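Local coordinates for putative extracellular solute-binding protein (Bordetella bronchiseptica, PDB 4P56) that binds mandelate in its ligand pocket and probably delivers it to a TRAP transporter for uptake into the cell, at residues S116-L129 and A327-D340. Sequence-based numbering, arbitrary orientation.
Sequences SRSIAAWDTYEKYL and AALASFRAEIKQLD
A120 and F332 interlock at the centre of this helix pair. The methyl group of A120 drops as a knob into a hole formed by F332, E335, I336 and L339, its CB 3.6 Å from F332 CD1. The reciprocal knob is the F332 ring, inserted among R117, A120, A121 and T124; CG anti to the backbone N (chi1 169°) carries the ring toward helix 116-129, and its edge meets A121 N and T124 OG1 near the ring plane. Toward one end, I336 CD1 reaches R117 CA at 3.5 Å, while L339 CD1 rests on I119 CG2. Toward the other, Y128 lays a ring face over the backbone of A328, whose CA stands 3.9 Å from the ring centroid and 18° off its normal, a CH-pi contact; K127 CG covers the opposite face. An axis separation of 8.9 Å and an angle of 152° between the N-to-C directions define a close antiparallel pair, with the small residues A120 and A328 in the interface. In this family 7 solute-binding protein the pair joins the C-terminal helix to helix 114-129; the R117 side chain lies about 11 Å from the bound (R)-mandelate. Beyond the apolar centre, T124 OG1 donates to A120 O, which T124 N approaches from the opposite face of the carbonyl plane. One water bridges T124 OG1, S331 OG and E335 OE1; a second links S331 OG to Y128 OH and K127 NZ. D123 OD2 and E335 OE2 are only 2.5 Å apart in nearly coplanar carboxylates, so one acid probably holds a proton, and R264 forms a salt bridge to D123. At the S116 end, beyond I336, S116 OG donates to D340 OD1 at 2.7 Å from above the carboxylate plane, while D340 OD2 accepts from D112 N.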
loop_
_atom_site.group_PDB
_atom_site.type_symbol
_atom_site.label_atom_id
_atom_site.label_comp_id
_atom_site.label_asym_id
_atom_site.label_seq_id
_atom_site.Cartn_x
_atom_site.Cartn_y
_atom_site.Cartn_z
ATOM N N SER A 116 -0.683 4.517 -11.622
ATOM C CA SER A 116 -1.840 5.406 -11.704
ATOM C C SER A 116 -2.474 5.678 -10.323
ATOM O O SER A 116 -2.745 6.842 -9.960
ATOM C CB SER A 116 -2.867 4.824 -12.693
ATOM O OG SER A 116 -3.385 3.615 -12.160
ATOM N N ARG A 117 -2.659 4.623 -9.529
ATOM C CA ARG A 117 -3.254 4.769 -8.180
ATOM C C ARG A 117 -2.397 5.608 -7.226
ATOM O O ARG A 117 -2.932 6.393 -6.429
ATOM C CB ARG A 117 -3.484 3.399 -7.556
ATOM C CG ARG A 117 -4.455 3.408 -6.403
ATOM C CD ARG A 117 -4.497 2.029 -5.720
ATOM N NE ARG A 117 -4.977 0.948 -6.566
ATOM C CZ ARG A 117 -6.263 0.626 -6.694
ATOM N NH1 ARG A 117 -7.209 1.333 -6.079
ATOM N NH2 ARG A 117 -6.609 -0.395 -7.447
ATOM N N SER A 118 -1.077 5.429 -7.287
ATOM C CA SER A 118 -0.171 6.191 -6.439
ATOM C C SER A 118 -0.262 7.677 -6.764
ATOM O O SER A 118 -0.389 8.521 -5.883
ATOM C CB SER A 118 1.287 5.750 -6.650
ATOM O OG SER A 118 1.503 4.420 -6.220
ATOM N N ILE A 119 -0.156 8.000 -8.043
ATOM C CA ILE A 119 -0.163 9.396 -8.455
ATOM C C ILE A 119 -1.494 10.029 -8.089
ATOM O O ILE A 119 -1.525 11.107 -7.513
ATOM C CB ILE A 119 0.097 9.541 -9.957
ATOM C CG1 ILE A 119 1.555 9.209 -10.237
ATOM C CG2 ILE A 119 -0.200 10.970 -10.409
ATOM C CD1 ILE A 119 1.828 8.893 -11.659
ATOM N N ALA A 120 -2.588 9.354 -8.407
ATOM C CA ALA A 120 -3.907 9.911 -8.141
ATOM C C ALA A 120 -4.168 9.981 -6.643
ATOM O O ALA A 120 -4.762 10.947 -6.147
ATOM C CB ALA A 120 -4.999 9.091 -8.864
ATOM N N ALA A 121 -3.690 8.997 -5.893
ATOM C CA ALA A 121 -3.889 9.028 -4.440
ATOM C C ALA A 121 -3.170 10.206 -3.807
ATOM O O ALA A 121 -3.748 10.930 -3.001
ATOM C CB ALA A 121 -3.430 7.739 -3.793
ATOM N N TRP A 122 -1.895 10.381 -4.131
ATOM C CA TRP A 122 -1.149 11.514 -3.592
ATOM C C TRP A 122 -1.748 12.844 -4.027
ATOM O O TRP A 122 -1.894 13.751 -3.219
ATOM C CB TRP A 122 0.338 11.477 -3.972
ATOM C CG TRP A 122 0.956 12.795 -3.634
ATOM C CD1 TRP A 122 1.346 13.766 -4.495
ATOM C CD2 TRP A 122 1.170 13.311 -2.310
ATOM N NE1 TRP A 122 1.802 14.861 -3.788
ATOM C CE2 TRP A 122 1.702 14.602 -2.445
ATOM C CE3 TRP A 122 0.955 12.790 -1.019
ATOM C CZ2 TRP A 122 2.034 15.393 -1.341
ATOM C CZ3 TRP A 122 1.262 13.568 0.075
ATOM C CH2 TRP A 122 1.810 14.859 -0.082
ATOM N N ASP A 123 -2.047 12.993 -5.303
ATOM C CA ASP A 123 -2.524 14.281 -5.791
ATOM C C ASP A 123 -3.808 14.631 -5.033
ATOM O O ASP A 123 -4.027 15.783 -4.651
ATOM C CB ASP A 123 -2.768 14.260 -7.306
ATOM C CG ASP A 123 -1.472 14.377 -8.132
ATOM O OD1 ASP A 123 -0.418 14.723 -7.569
ATOM O OD2 ASP A 123 -1.506 14.137 -9.368
ATOM N N THR A 124 -4.643 13.632 -4.780
ATOM C CA THR A 124 -5.940 13.879 -4.128
ATOM C C THR A 124 -5.691 14.246 -2.656
ATOM O O THR A 124 -6.275 15.213 -2.138
ATOM C CB THR A 124 -6.828 12.637 -4.231
ATOM O OG1 THR A 124 -7.108 12.350 -5.625
ATOM C CG2 THR A 124 -8.132 12.828 -3.481
ATOM N N TYR A 125 -4.834 13.458 -1.998
ATOM C CA TYR A 125 -4.509 13.646 -0.577
ATOM C C TYR A 125 -3.892 15.029 -0.345
ATOM O O TYR A 125 -4.284 15.756 0.554
ATOM C CB TYR A 125 -3.552 12.534 -0.062
ATOM C CG TYR A 125 -3.674 12.308 1.449
ATOM C CD1 TYR A 125 -2.947 13.060 2.337
ATOM C CD2 TYR A 125 -4.588 11.398 1.964
ATOM C CE1 TYR A 125 -3.081 12.885 3.723
ATOM C CE2 TYR A 125 -4.739 11.226 3.336
ATOM C CZ TYR A 125 -3.977 11.972 4.211
ATOM O OH TYR A 125 -4.135 11.806 5.585
ATOM N N GLU A 126 -2.930 15.379 -1.180
ATOM C CA GLU A 126 -2.287 16.678 -1.100
ATOM C C GLU A 126 -3.292 17.828 -1.290
ATOM O O GLU A 126 -3.281 18.789 -0.542
ATOM C CB GLU A 126 -1.216 16.747 -2.184
ATOM C CG GLU A 126 -0.663 18.132 -2.370
ATOM C CD GLU A 126 0.393 18.179 -3.435
ATOM O OE1 GLU A 126 0.061 17.970 -4.634
ATOM O OE2 GLU A 126 1.551 18.413 -3.049
ATOM N N LYS A 127 -4.141 17.731 -2.307
ATOM C CA LYS A 127 -5.070 18.830 -2.603
ATOM C C LYS A 127 -6.198 18.975 -1.577
ATOM O O LYS A 127 -6.604 20.078 -1.269
ATOM C CB LYS A 127 -5.678 18.639 -4.005
ATOM C CG LYS A 127 -6.742 19.706 -4.362
ATOM C CD LYS A 127 -6.987 19.671 -5.841
ATOM C CE LYS A 127 -7.827 20.830 -6.344
ATOM N NZ LYS A 127 -8.033 20.651 -7.809
ATOM N N TYR A 128 -6.716 17.872 -1.054
ATOM C CA TYR A 128 -7.966 17.944 -0.286
ATOM C C TYR A 128 -7.858 17.507 1.179
ATOM O O TYR A 128 -8.704 17.870 1.993
ATOM C CB TYR A 128 -9.066 17.088 -0.946
ATOM C CG TYR A 128 -9.497 17.533 -2.325
ATOM C CD1 TYR A 128 -10.440 18.536 -2.488
ATOM C CD2 TYR A 128 -8.978 16.937 -3.463
ATOM C CE1 TYR A 128 -10.832 18.939 -3.732
ATOM C CE2 TYR A 128 -9.369 17.345 -4.725
ATOM C CZ TYR A 128 -10.291 18.348 -4.850
ATOM O OH TYR A 128 -10.686 18.738 -6.110
ATOM N N LEU A 129 -6.876 16.675 1.510
ATOM C CA LEU A 129 -6.971 15.927 2.759
ATOM C C LEU A 129 -5.891 16.257 3.797
ATOM O O LEU A 129 -6.003 15.853 4.955
ATOM C CB LEU A 129 -6.914 14.414 2.463
ATOM C CG LEU A 129 -7.979 13.924 1.469
ATOM C CD1 LEU A 129 -7.851 12.437 1.172
ATOM C CD2 LEU A 129 -9.333 14.201 2.036
ATOM N N ALA A 327 -15.725 16.126 -3.640
ATOM C CA ALA A 327 -14.699 16.701 -4.519
ATOM C C ALA A 327 -13.465 15.835 -4.606
ATOM O O ALA A 327 -12.964 15.570 -5.707
ATOM C CB ALA A 327 -14.306 18.052 -4.059
ATOM N N ALA A 328 -12.971 15.400 -3.449
ATOM C CA ALA A 328 -11.799 14.551 -3.409
ATOM C C ALA A 328 -12.052 13.234 -4.168
ATOM O O ALA A 328 -11.228 12.776 -4.968
ATOM C CB ALA A 328 -11.373 14.309 -1.957
ATOM N N LEU A 329 -13.221 12.647 -3.949
ATOM C CA LEU A 329 -13.549 11.373 -4.557
ATOM C C LEU A 329 -13.666 11.513 -6.082
ATOM O O LEU A 329 -13.103 10.719 -6.850
ATOM C CB LEU A 329 -14.848 10.868 -3.936
ATOM C CG LEU A 329 -15.302 9.478 -4.337
ATOM C CD1 LEU A 329 -14.253 8.432 -4.006
ATOM C CD2 LEU A 329 -16.601 9.178 -3.609
ATOM N N ALA A 330 -14.363 12.559 -6.516
ATOM C CA ALA A 330 -14.542 12.838 -7.928
ATOM C C ALA A 330 -13.200 13.145 -8.596
ATOM O O ALA A 330 -12.937 12.737 -9.717
ATOM C CB ALA A 330 -15.511 14.006 -8.097
ATOM N N SER A 331 -12.344 13.863 -7.888
ATOM C CA SER A 331 -11.054 14.219 -8.423
ATOM C C SER A 331 -10.179 12.976 -8.613
ATOM O O SER A 331 -9.545 12.783 -9.659
ATOM C CB SER A 331 -10.377 15.178 -7.452
ATOM O OG SER A 331 -9.139 15.632 -7.969
ATOM N N PHE A 332 -10.131 12.148 -7.578
ATOM C CA PHE A 332 -9.367 10.913 -7.658
ATOM C C PHE A 332 -9.850 10.053 -8.838
ATOM O O PHE A 332 -9.042 9.526 -9.571
ATOM C CB PHE A 332 -9.456 10.122 -6.375
ATOM C CG PHE A 332 -8.905 8.724 -6.488
ATOM C CD1 PHE A 332 -7.530 8.484 -6.408
ATOM C CD2 PHE A 332 -9.763 7.642 -6.634
ATOM C CE1 PHE A 332 -7.026 7.193 -6.496
ATOM C CE2 PHE A 332 -9.254 6.338 -6.725
ATOM C CZ PHE A 332 -7.892 6.119 -6.648
ATOM N N ARG A 333 -11.163 9.904 -8.993
ATOM C CA ARG A 333 -11.702 9.011 -10.026
ATOM C C ARG A 333 -11.405 9.520 -11.393
ATOM O O ARG A 333 -11.124 8.729 -12.307
ATOM C CB ARG A 333 -13.210 8.810 -9.863
ATOM C CG ARG A 333 -13.478 7.922 -8.678
ATOM C CD ARG A 333 -14.923 7.861 -8.264
ATOM N NE ARG A 333 -15.006 6.783 -7.304
ATOM C CZ ARG A 333 -16.067 6.489 -6.569
ATOM N NH1 ARG A 333 -17.181 7.217 -6.666
ATOM N NH2 ARG A 333 -15.988 5.458 -5.731
ATOM N N ALA A 334 -11.493 10.837 -11.559
ATOM C CA ALA A 334 -11.255 11.421 -12.870
ATOM C C ALA A 334 -9.792 11.242 -13.215
ATOM O O ALA A 334 -9.435 10.882 -14.337
ATOM C CB ALA A 334 -11.609 12.878 -12.872
ATOM N N GLU A 335 -8.940 11.456 -12.228
ATOM C CA GLU A 335 -7.507 11.417 -12.487
ATOM C C GLU A 335 -6.995 9.992 -12.763
ATOM O O GLU A 335 -6.178 9.781 -13.667
ATOM C CB GLU A 335 -6.749 12.044 -11.326
ATOM C CG GLU A 335 -5.244 12.035 -11.544
ATOM C CD GLU A 335 -4.491 12.760 -10.448
ATOM O OE1 GLU A 335 -5.149 13.311 -9.530
ATOM O OE2 GLU A 335 -3.245 12.782 -10.520
ATOM N N ILE A 336 -7.483 9.008 -12.014
ATOM C CA ILE A 336 -7.017 7.628 -12.208
ATOM C C ILE A 336 -7.552 7.037 -13.524
ATOM O O ILE A 336 -6.835 6.313 -14.222
ATOM C CB ILE A 336 -7.309 6.717 -10.965
ATOM C CG1 ILE A 336 -6.362 5.497 -10.948
ATOM C CG2 ILE A 336 -8.751 6.286 -10.968
ATOM C CD1 ILE A 336 -6.409 4.672 -9.657
ATOM N N LYS A 337 -8.775 7.403 -13.894
ATOM C CA LYS A 337 -9.382 6.976 -15.154
ATOM C C LYS A 337 -8.543 7.508 -16.320
ATOM O O LYS A 337 -8.207 6.763 -17.240
ATOM C CB LYS A 337 -10.829 7.494 -15.213
ATOM C CG LYS A 337 -11.719 6.944 -16.314
ATOM C CD LYS A 337 -13.053 7.710 -16.323
ATOM C CE LYS A 337 -13.804 7.544 -17.645
ATOM N NZ LYS A 337 -14.913 8.556 -17.806
ATOM N N GLN A 338 -8.158 8.778 -16.248
ATOM C CA GLN A 338 -7.288 9.384 -17.259
ATOM C C GLN A 338 -5.876 8.756 -17.293
ATOM O O GLN A 338 -5.359 8.375 -18.357
ATOM C CB GLN A 338 -7.175 10.877 -16.974
ATOM C CG GLN A 338 -6.197 11.606 -17.882
ATOM C CD GLN A 338 -6.471 13.104 -17.941
ATOM O OE1 GLN A 338 -7.628 13.541 -17.899
ATOM N NE2 GLN A 338 -5.409 13.901 -18.028
ATOM N N LEU A 339 -5.228 8.670 -16.140
ATOM C CA LEU A 339 -3.935 7.988 -16.084
ATOM C C LEU A 339 -4.000 6.563 -16.671
ATOM O O LEU A 339 -3.152 6.167 -17.481
ATOM C CB LEU A 339 -3.429 7.961 -14.641
ATOM C CG LEU A 339 -3.006 9.347 -14.147
ATOM C CD1 LEU A 339 -2.761 9.336 -12.642
ATOM C CD2 LEU A 339 -1.754 9.781 -14.897
ATOM N N ASP A 340 -5.002 5.798 -16.263
ATOM C CA ASP A 340 -5.168 4.430 -16.718
ATOM C C ASP A 340 -5.383 4.358 -18.234
ATOM O O ASP A 340 -5.148 3.309 -18.860
ATOM C CB ASP A 340 -6.316 3.758 -15.967
ATOM C CG ASP A 340 -5.864 3.133 -14.669
ATOM O OD1 ASP A 340 -4.631 3.023 -14.440
ATOM O OD2 ASP A 340 -6.736 2.719 -13.892
HETATM O O HOH W 1 -6.872 14.212 -7.545
HETATM O O HOH W 2 -9.122 18.184 -8.664
#